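Local atomic coordinates of adhesin LabA (Helicobacter pylori, PDB entry 6GMM), a protein that probably serves as an outer-membrane adhesin of the gastric pathogen, a lectin whose exodomain recognises LacdiNAc-bearing glycans of the gastric mucosa. Residues 327-331 and 332-336; 282-285 and 286-289; 200-204 and 205-209; 359-362 and 363-367. One frame throughout, in Å; residues are numbered along the deposited sequence.

Contact 1 of 4, residues 327-331 and 332-336; sequences HEVQN and GHLRG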
# COMPACT_ATOMS: atom_id res chain seq x y z
N HIS A 327 -24.70 -8.49 -11.00
CA HIS A 327 -26.14 -8.42 -10.78
C HIS A 327 -26.59 -7.10 -10.10
O HIS A 327 -27.70 -6.66 -10.37
CB HIS A 327 -26.65 -9.68 -10.04
CG HIS A 327 -26.38 -10.97 -10.76
ND1 HIS A 327 -26.59 -11.10 -12.14
CD2 HIS A 327 -25.96 -12.16 -10.27
CE1 HIS A 327 -26.28 -12.36 -12.44
NE2 HIS A 327 -25.90 -13.04 -11.35
N GLU A 328 -25.73 -6.47 -9.26
CA GLU A 328 -26.01 -5.19 -8.59
C GLU A 328 -26.25 -4.07 -9.61
O GLU A 328 -27.23 -3.34 -9.47
CB GLU A 328 -24.88 -4.80 -7.63
CG GLU A 328 -24.87 -5.64 -6.36
CD GLU A 328 -25.89 -5.24 -5.31
OE1 GLU A 328 -25.94 -4.04 -4.95
OE2 GLU A 328 -26.62 -6.13 -4.83
N VAL A 329 -25.37 -3.94 -10.63
CA VAL A 329 -25.54 -2.94 -11.70
C VAL A 329 -26.71 -3.32 -12.60
O VAL A 329 -27.49 -2.45 -13.00
CB VAL A 329 -24.26 -2.59 -12.53
CG1 VAL A 329 -23.32 -1.72 -11.73
CG2 VAL A 329 -23.53 -3.83 -13.02
N GLN A 330 -26.86 -4.65 -12.89
CA GLN A 330 -27.93 -5.23 -13.73
C GLN A 330 -29.31 -4.83 -13.21
O GLN A 330 -30.22 -4.57 -13.99
CB GLN A 330 -27.74 -6.75 -13.79
CG GLN A 330 -28.70 -7.50 -14.71
CD GLN A 330 -28.63 -9.00 -14.54
OE1 GLN A 330 -29.29 -9.59 -13.68
NE2 GLN A 330 -27.86 -9.65 -15.40
N ASN A 331 -29.44 -4.76 -11.88
CA ASN A 331 -30.67 -4.37 -11.20
C ASN A 331 -30.75 -2.86 -10.84
O ASN A 331 -31.75 -2.44 -10.24
CB ASN A 331 -30.89 -5.25 -9.98
CG ASN A 331 -31.44 -6.58 -10.40
OD1 ASN A 331 -32.58 -6.68 -10.87
ND2 ASN A 331 -30.62 -7.63 -10.34
N GLY A 332 -29.77 -2.07 -11.27
CA GLY A 332 -29.79 -0.62 -11.07
C GLY A 332 -29.40 -0.11 -9.70
O GLY A 332 -29.77 1.00 -9.33
N HIS A 333 -28.61 -0.90 -8.96
CA HIS A 333 -28.11 -0.46 -7.67
C HIS A 333 -26.80 0.31 -7.88
O HIS A 333 -25.77 -0.30 -8.16
CB HIS A 333 -27.90 -1.65 -6.73
CG HIS A 333 -29.15 -2.38 -6.38
ND1 HIS A 333 -29.12 -3.50 -5.58
CD2 HIS A 333 -30.44 -2.12 -6.73
CE1 HIS A 333 -30.37 -3.90 -5.48
NE2 HIS A 333 -31.20 -3.11 -6.16
N LEU A 334 -26.85 1.64 -7.78
CA LEU A 334 -25.69 2.53 -7.91
C LEU A 334 -25.71 3.53 -6.75
O LEU A 334 -26.61 3.49 -5.91
CB LEU A 334 -25.73 3.30 -9.26
CG LEU A 334 -25.54 2.53 -10.56
CD1 LEU A 334 -25.53 3.47 -11.74
CD2 LEU A 334 -24.27 1.72 -10.57
N ARG A 335 -24.74 4.45 -6.73
CA ARG A 335 -24.64 5.50 -5.72
C ARG A 335 -25.65 6.62 -5.99
O ARG A 335 -26.08 6.78 -7.14
CB ARG A 335 -23.21 6.06 -5.67
CG ARG A 335 -22.17 5.05 -5.19
CD ARG A 335 -20.75 5.48 -5.55
NE ARG A 335 -19.80 4.58 -4.89
CZ ARG A 335 -18.50 4.52 -5.14
NH1 ARG A 335 -17.96 5.28 -6.09
NH2 ARG A 335 -17.72 3.68 -4.45
N GLY A 336 -25.99 7.37 -4.94
CA GLY A 336 -26.89 8.52 -4.95
C GLY A 336 -28.07 8.47 -5.90
O GLY A 336 -28.01 9.01 -7.01

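Contact 2 of 4, residues 282-285 and 286-289; sequences KDAN and FAQS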
# COMPACT_ATOMS: atom_id res chain seq x y z
N LYS A 282 24.15 19.94 17.16
CA LYS A 282 23.30 20.33 18.29
C LYS A 282 21.89 20.74 17.97
O LYS A 282 20.99 20.51 18.78
CB LYS A 282 23.97 21.49 19.02
CG LYS A 282 25.33 21.14 19.58
CD LYS A 282 25.30 21.12 21.07
CE LYS A 282 24.78 19.83 21.62
NZ LYS A 282 23.90 20.09 22.78
N ASP A 283 21.69 21.38 16.82
CA ASP A 283 20.37 21.92 16.49
C ASP A 283 19.47 20.98 15.70
O ASP A 283 18.49 21.47 15.16
CB ASP A 283 20.54 23.26 15.74
CG ASP A 283 21.55 24.22 16.34
OD1 ASP A 283 21.79 24.14 17.56
OD2 ASP A 283 22.12 25.04 15.58
N ALA A 284 19.76 19.65 15.68
CA ALA A 284 18.97 18.69 14.89
C ALA A 284 18.17 17.65 15.71
O ALA A 284 17.90 16.54 15.22
CB ALA A 284 19.86 17.99 13.88
N ASN A 285 17.70 18.04 16.91
CA ASN A 285 16.92 17.17 17.78
C ASN A 285 15.57 16.77 17.15
O ASN A 285 15.00 15.76 17.56
CB ASN A 285 16.78 17.76 19.20
CG ASN A 285 16.15 19.14 19.31
OD1 ASN A 285 15.55 19.67 18.36
ND2 ASN A 285 16.22 19.74 20.51
N PHE A 286 15.11 17.52 16.11
CA PHE A 286 13.86 17.28 15.34
C PHE A 286 14.03 16.19 14.28
O PHE A 286 13.04 15.73 13.70
CB PHE A 286 13.41 18.58 14.63
CG PHE A 286 14.40 19.14 13.62
CD1 PHE A 286 14.43 18.67 12.30
CD2 PHE A 286 15.33 20.10 13.99
CE1 PHE A 286 15.39 19.15 11.40
CE2 PHE A 286 16.27 20.59 13.08
CZ PHE A 286 16.30 20.10 11.79
N ALA A 287 15.28 15.86 13.94
CA ALA A 287 15.63 14.94 12.86
C ALA A 287 15.07 13.53 12.99
O ALA A 287 14.75 12.93 11.97
CB ALA A 287 17.14 14.87 12.70
N GLN A 288 14.98 12.99 14.22
CA GLN A 288 14.48 11.64 14.48
C GLN A 288 13.05 11.43 14.00
O GLN A 288 12.79 10.48 13.26
CB GLN A 288 14.60 11.28 15.96
CG GLN A 288 15.05 9.84 16.18
CD GLN A 288 16.55 9.73 16.20
OE1 GLN A 288 17.20 9.95 17.23
NE2 GLN A 288 17.14 9.39 15.06
N SER A 289 12.12 12.34 14.40
CA SER A 289 10.71 12.30 13.99
C SER A 289 10.60 12.65 12.49
O SER A 289 9.74 12.13 11.80
CB SER A 289 9.88 13.26 14.84
OG SER A 289 10.37 14.58 14.73
O HOH W 1 12.86 14.17 16.43

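Contact 3 of 4, residues 200-204 and 205-209; sequences TTLNS and ACPWI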
# COMPACT_ATOMS: atom_id res chain seq x y z
N THR A 200 -11.56 -14.43 4.26
CA THR A 200 -11.10 -15.51 5.14
C THR A 200 -12.22 -16.54 5.35
O THR A 200 -11.96 -17.73 5.13
CB THR A 200 -10.48 -14.98 6.43
OG1 THR A 200 -9.49 -14.00 6.06
CG2 THR A 200 -9.81 -16.07 7.25
N THR A 201 -13.48 -16.08 5.71
CA THR A 201 -14.61 -16.99 5.93
C THR A 201 -14.95 -17.76 4.64
O THR A 201 -15.13 -18.97 4.71
CB THR A 201 -15.83 -16.29 6.57
OG1 THR A 201 -15.39 -15.42 7.63
CG2 THR A 201 -16.80 -17.27 7.15
N LEU A 202 -14.98 -17.05 3.48
CA LEU A 202 -15.25 -17.66 2.17
C LEU A 202 -14.25 -18.76 1.87
O LEU A 202 -14.63 -19.86 1.47
CB LEU A 202 -15.14 -16.61 1.06
CG LEU A 202 -16.23 -16.50 -0.01
CD1 LEU A 202 -15.70 -15.79 -1.24
CD2 LEU A 202 -16.85 -17.87 -0.42
N ASN A 203 -12.97 -18.46 2.06
CA ASN A 203 -11.86 -19.35 1.74
C ASN A 203 -11.84 -20.60 2.59
O ASN A 203 -11.69 -21.69 2.02
CB ASN A 203 -10.54 -18.60 1.80
CG ASN A 203 -9.37 -19.39 1.29
OD1 ASN A 203 -9.32 -19.83 0.13
ND2 ASN A 203 -8.40 -19.59 2.17
N SER A 204 -11.98 -20.47 3.94
CA SER A 204 -11.95 -21.63 4.86
C SER A 204 -13.23 -22.49 4.79
O SER A 204 -13.13 -23.73 4.78
CB SER A 204 -11.64 -21.20 6.29
OG SER A 204 -12.51 -20.17 6.74
N ALA A 205 -14.43 -21.85 4.73
CA ALA A 205 -15.68 -22.58 4.61
C ALA A 205 -15.68 -23.30 3.25
O ALA A 205 -16.14 -24.44 3.16
CB ALA A 205 -16.86 -21.63 4.71
N CYS A 206 -15.06 -22.67 2.23
CA CYS A 206 -14.91 -23.21 0.87
C CYS A 206 -16.18 -23.98 0.40
O CYS A 206 -16.08 -25.17 0.08
CB CYS A 206 -13.67 -24.09 0.79
SG CYS A 206 -13.40 -24.82 -0.84
N PRO A 207 -17.37 -23.34 0.35
CA PRO A 207 -18.58 -24.08 -0.06
C PRO A 207 -18.53 -24.49 -1.53
O PRO A 207 -17.65 -24.02 -2.25
CB PRO A 207 -19.70 -23.06 0.20
CG PRO A 207 -19.01 -21.74 0.00
CD PRO A 207 -17.70 -21.94 0.68
N TRP A 208 -19.45 -25.34 -1.97
CA TRP A 208 -19.51 -25.79 -3.36
C TRP A 208 -20.17 -24.70 -4.20
O TRP A 208 -20.89 -23.87 -3.65
CB TRP A 208 -20.30 -27.10 -3.45
CG TRP A 208 -20.41 -27.73 -4.81
CD1 TRP A 208 -21.54 -27.85 -5.56
CD2 TRP A 208 -19.39 -28.47 -5.50
NE1 TRP A 208 -21.29 -28.62 -6.68
CE2 TRP A 208 -19.98 -29.00 -6.67
CE3 TRP A 208 -18.03 -28.73 -5.25
CZ2 TRP A 208 -19.24 -29.75 -7.61
CZ3 TRP A 208 -17.31 -29.49 -6.16
CH2 TRP A 208 -17.91 -29.99 -7.33
N ILE A 209 -19.88 -24.67 -5.49
CA ILE A 209 -20.49 -23.72 -6.42
C ILE A 209 -21.44 -24.56 -7.26
O ILE A 209 -21.04 -25.64 -7.69
CB ILE A 209 -19.43 -22.95 -7.28
CG1 ILE A 209 -18.45 -22.06 -6.41
CG2 ILE A 209 -20.08 -22.13 -8.41
CD1 ILE A 209 -19.12 -20.92 -5.55

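Contact 4 of 4, residues 359-362 and 363-367; sequences TNLK and DSIAH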
# COMPACT_ATOMS: atom_id res chain seq x y z
N THR A 359 -8.31 2.56 -11.48
CA THR A 359 -7.90 3.71 -12.29
C THR A 359 -7.55 4.88 -11.37
O THR A 359 -6.46 5.40 -11.49
CB THR A 359 -8.98 4.07 -13.31
OG1 THR A 359 -9.10 2.97 -14.21
CG2 THR A 359 -8.67 5.35 -14.09
N ASN A 360 -8.44 5.23 -10.41
CA ASN A 360 -8.20 6.33 -9.46
C ASN A 360 -6.99 6.10 -8.57
O ASN A 360 -6.31 7.06 -8.25
CB ASN A 360 -9.45 6.62 -8.63
CG ASN A 360 -10.57 7.19 -9.46
OD1 ASN A 360 -10.41 7.47 -10.66
ND2 ASN A 360 -11.73 7.38 -8.85
N LEU A 361 -6.68 4.84 -8.23
CA LEU A 361 -5.50 4.51 -7.43
C LEU A 361 -4.22 4.66 -8.25
O LEU A 361 -3.27 5.32 -7.79
CB LEU A 361 -5.63 3.10 -6.81
CG LEU A 361 -4.39 2.49 -6.12
CD1 LEU A 361 -3.92 3.31 -4.92
CD2 LEU A 361 -4.68 1.10 -5.66
N LYS A 362 -4.19 4.10 -9.49
CA LYS A 362 -3.01 4.23 -10.35
C LYS A 362 -2.74 5.70 -10.67
O LYS A 362 -1.58 6.15 -10.57
CB LYS A 362 -3.12 3.38 -11.64
CG LYS A 362 -3.26 1.86 -11.40
CD LYS A 362 -2.77 0.99 -12.60
CE LYS A 362 -3.57 1.10 -13.89
NZ LYS A 362 -4.82 0.29 -13.85
N ASP A 363 -3.82 6.47 -10.99
CA ASP A 363 -3.74 7.91 -11.27
C ASP A 363 -3.19 8.69 -10.07
O ASP A 363 -2.37 9.57 -10.27
CB ASP A 363 -5.10 8.49 -11.71
CG ASP A 363 -5.56 8.09 -13.11
OD1 ASP A 363 -4.82 7.34 -13.80
OD2 ASP A 363 -6.66 8.55 -13.53
N SER A 364 -3.63 8.35 -8.83
CA SER A 364 -3.19 9.02 -7.61
C SER A 364 -1.71 8.78 -7.34
O SER A 364 -1.05 9.67 -6.83
CB SER A 364 -4.03 8.61 -6.41
OG SER A 364 -3.46 7.49 -5.74
N ILE A 365 -1.21 7.58 -7.66
CA ILE A 365 0.21 7.21 -7.50
C ILE A 365 1.06 7.99 -8.51
O ILE A 365 2.04 8.62 -8.13
CB ILE A 365 0.40 5.67 -7.57
CG1 ILE A 365 -0.29 5.00 -6.36
CG2 ILE A 365 1.89 5.29 -7.64
CD1 ILE A 365 -0.48 3.48 -6.47
N ALA A 366 0.62 8.01 -9.79
CA ALA A 366 1.30 8.77 -10.85
C ALA A 366 1.35 10.27 -10.52
O ALA A 366 2.40 10.90 -10.70
CB ALA A 366 0.60 8.55 -12.18
N HIS A 367 0.25 10.84 -9.99
CA HIS A 367 0.20 12.25 -9.62
C HIS A 367 1.02 12.54 -8.37
O HIS A 367 1.27 13.70 -8.08
CB HIS A 367 -1.24 12.74 -9.45
CG HIS A 367 -1.93 13.04 -10.74
ND1 HIS A 367 -2.84 12.14 -11.30
CD2 HIS A 367 -1.84 14.13 -11.55
CE1 HIS A 367 -3.26 12.70 -12.42
NE2 HIS A 367 -2.70 13.91 -12.61

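Contact 1 of 4, residues 327-331 and 332-336
His-333 folds back on Glu-328 where the short helix 327-330 ends in a Schellman motif, with Gly-332 as the residue of positive phi that turns the chain out of the helix. Two backbone bonds close the motif: His-333 N gives a 2.8 Å bond to Glu-328 O, and Gly-332 N reaches Val-329 O at 2.9 Å, from well above that carbonyl's plane.

The same two residues, Glu-328 and His-333, are tied a second time through their side chains. His-333 ND1 donates to Glu-328 OE1 over 3.3 Å, a His-carboxylate hydrogen bond; the oxygen lies in the ring plane, whereas the nitrogen stands above the carboxylate, and the two planes are 66° apart. The glutamate gets there because its chain bends at chi2 (-79°), swinging the carboxylate round toward the imidazole. Its other oxygen, OE2, accepts from Ser-103 N, so the group is held between the helix end and a neighbouring loop, and its charge would probably favour a proton on ND1. Trp-347 stacks on the His-333 ring, and Asn-331 CB lies over one ring face.

The apolar part is small: Val-329 CG1 meets Leu-334 CD2 at 3.8 Å, beside Ala-352 and Tyr-353 of the following loop.

Within the helix end itself, the Asn-331 side chain bends back to the carbonyl of His-327. Asn-331 ND2, at 3.1 Å, and Asn-331 N, at 3.0 Å, grip His-327 O from opposite faces of its plane.

Contact 2 of 4, residues 282-285 and 286-289
Phe-286 turns one edge of its ring to the carbonyl oxygen of Asp-283. CE2 comes within 3.2 Å of Asp-283 O, which sits near the ring plane, so the positive rim of the ring faces the carbonyl oxygen; the same CE2 is 3.8 Å from Ala-284 CA. This approach depends on chi1 of 61°, which sets CG between the backbone N and the carbonyl carbon and turns the ring back along the incoming chain. Beyond the two segments the ring also touches Phe-278 and makes a cation-pi contact with Arg-39.

The backbone beneath is a type I beta turn from Ala-284 to Ala-287, leading the loop into helix 287-311. Its closing bond runs from Ala-287 N to Ala-284 O, 3.0 Å long with an N-H...O angle of 159°. Ala-287 CB is 3.1 Å from the acceptor, Ala-284 O, and 4.3 Å from Ala-284 CB. Both methyls rest on Leu-385 of helix 369-386, which joins the turn to the helical bundle.

Asp-283 directs its carboxylate elsewhere, OD2 accepting from Asn-279 N, earlier in the same loop. On the surface side, a water links turn and helix: it donates to Asn-285 O at 2.9 Å and accepts from Ser-289 N at 2.8 Å, bridging the carbonyl and the amide four residues on, where a direct helical bond would otherwise run.

Contact 3 of 4, residues 200-204 and 205-209
Leu-202 and Pro-207 meet where helix 188-205 ends and the chain turns off through Cys-206, the first residue to leave helical angles, with positive phi, and one half of a disulfide. The leucine's CB starts away from the outgoing chain, but the branch beyond CB swings round until CD2 lies 4.3 Å from Pro-207 CD. Pro-207 CD lies 3.8 Å from Leu-202 O, at the helix end. The pair is buried: Leu-202 packs on Leu-72 and Met-76 of helix 57-76, and Pro-207 on Ile-80.

Leu-202 O also takes the last helical bond, from Cys-206 N, at 2.9 Å and bent to 137° at the hydrogen. The preceding bond, Ala-205 N to Thr-201 O, is straighter at 161°. Ala-205 CB turns to another side of the helix, 3.2 Å from Thr-201 O, where both residues meet Asn-130 of helix 128-145.

Cys-206 is oriented differently again. Its CB rests against Asn-203 O, while SG stands anti to the backbone N (chi1 179°), extended to form the disulfide with Cys-235 of helix 234-237. The covalent link thus joins this helix terminus to the next short helix, and backbone hydrogen bonds that pair Pro-207 with Ala-234 and Ile-209 with Gly-232 keep the outgoing chain beside it.

On the exposed side Ser-204 curls back along the helix: OG donates to Thr-200 O at 3.0 Å, sharing that oxygen with Ser-204 N.

Contact 4 of 4, residues 359-362 and 363-367
Leu-361 and Ile-365, one helical turn apart, meet on the packed face of helix 354-366, Leu-361 CD1 lying 3.8 Å from Ile-365 CD1. Leucine CG stands anti to the backbone N (chi1 171°), which brings the branch forward along the helix to the isoleucine's terminal methyl. Both side chains lean on Val-308 of helix 287-311, while Leu-361 also touches Gln-60 and Ile-365 touches Pro-57 of helix 57-76.

Buried Ser-364 lies beside this pair and turns its hydroxyl back into its own helix. OG donates to Leu-361 O at 3.0 Å, an oxygen that also receives Ile-365 N at 3.1 Å, so the buried hydroxyl is satisfied within its own helix turn.

On the exposed face the side chains touch more lightly, though the helical backbone bonds are intact. Thr-359 and Asp-363 run alongside each other in the same direction, with the methyl CG2 of Thr-359 3.8 Å from Asp-363 OD2. Between their backbones Asp-363 N bonds to Thr-359 O at 2.9 Å. Exposed Lys-362, at the border of the two faces, also touches Val-308. At the end of the segment His-367 ND1 donates to Asp-363 O over 2.8 Å. The backbone N of the same histidine reaches that oxygen from the opposite face.

The i to i+4 pair Leu-361 and Ile-365 on the packed face, with Thr-359, Lys-362 and Asp-363 exposed, is the pattern of an amphipathic helix packed in a helical bundle.

In the fold
All four contacts are local, at helix ends or along a helix, and spread over an elongated, largely helical chain. Contacts 1 and 3 lie toward the same end, their centres 26 Å apart and nearest atoms about 11 Å apart. Contact 2 lies on the opposite side of the chain's centre from both, its centre 54 Å from that of contact 1 and 52 Å from that of contact 3. Contact 4 sits more centrally, about 12 Å from the chain's centre; its nearest atoms are about 7 Å from contact 1. Helix 287-311 joins contacts 2 and 4: it begins at the turn of contact 2 and supplies Val-308 to the packed face of contact 4.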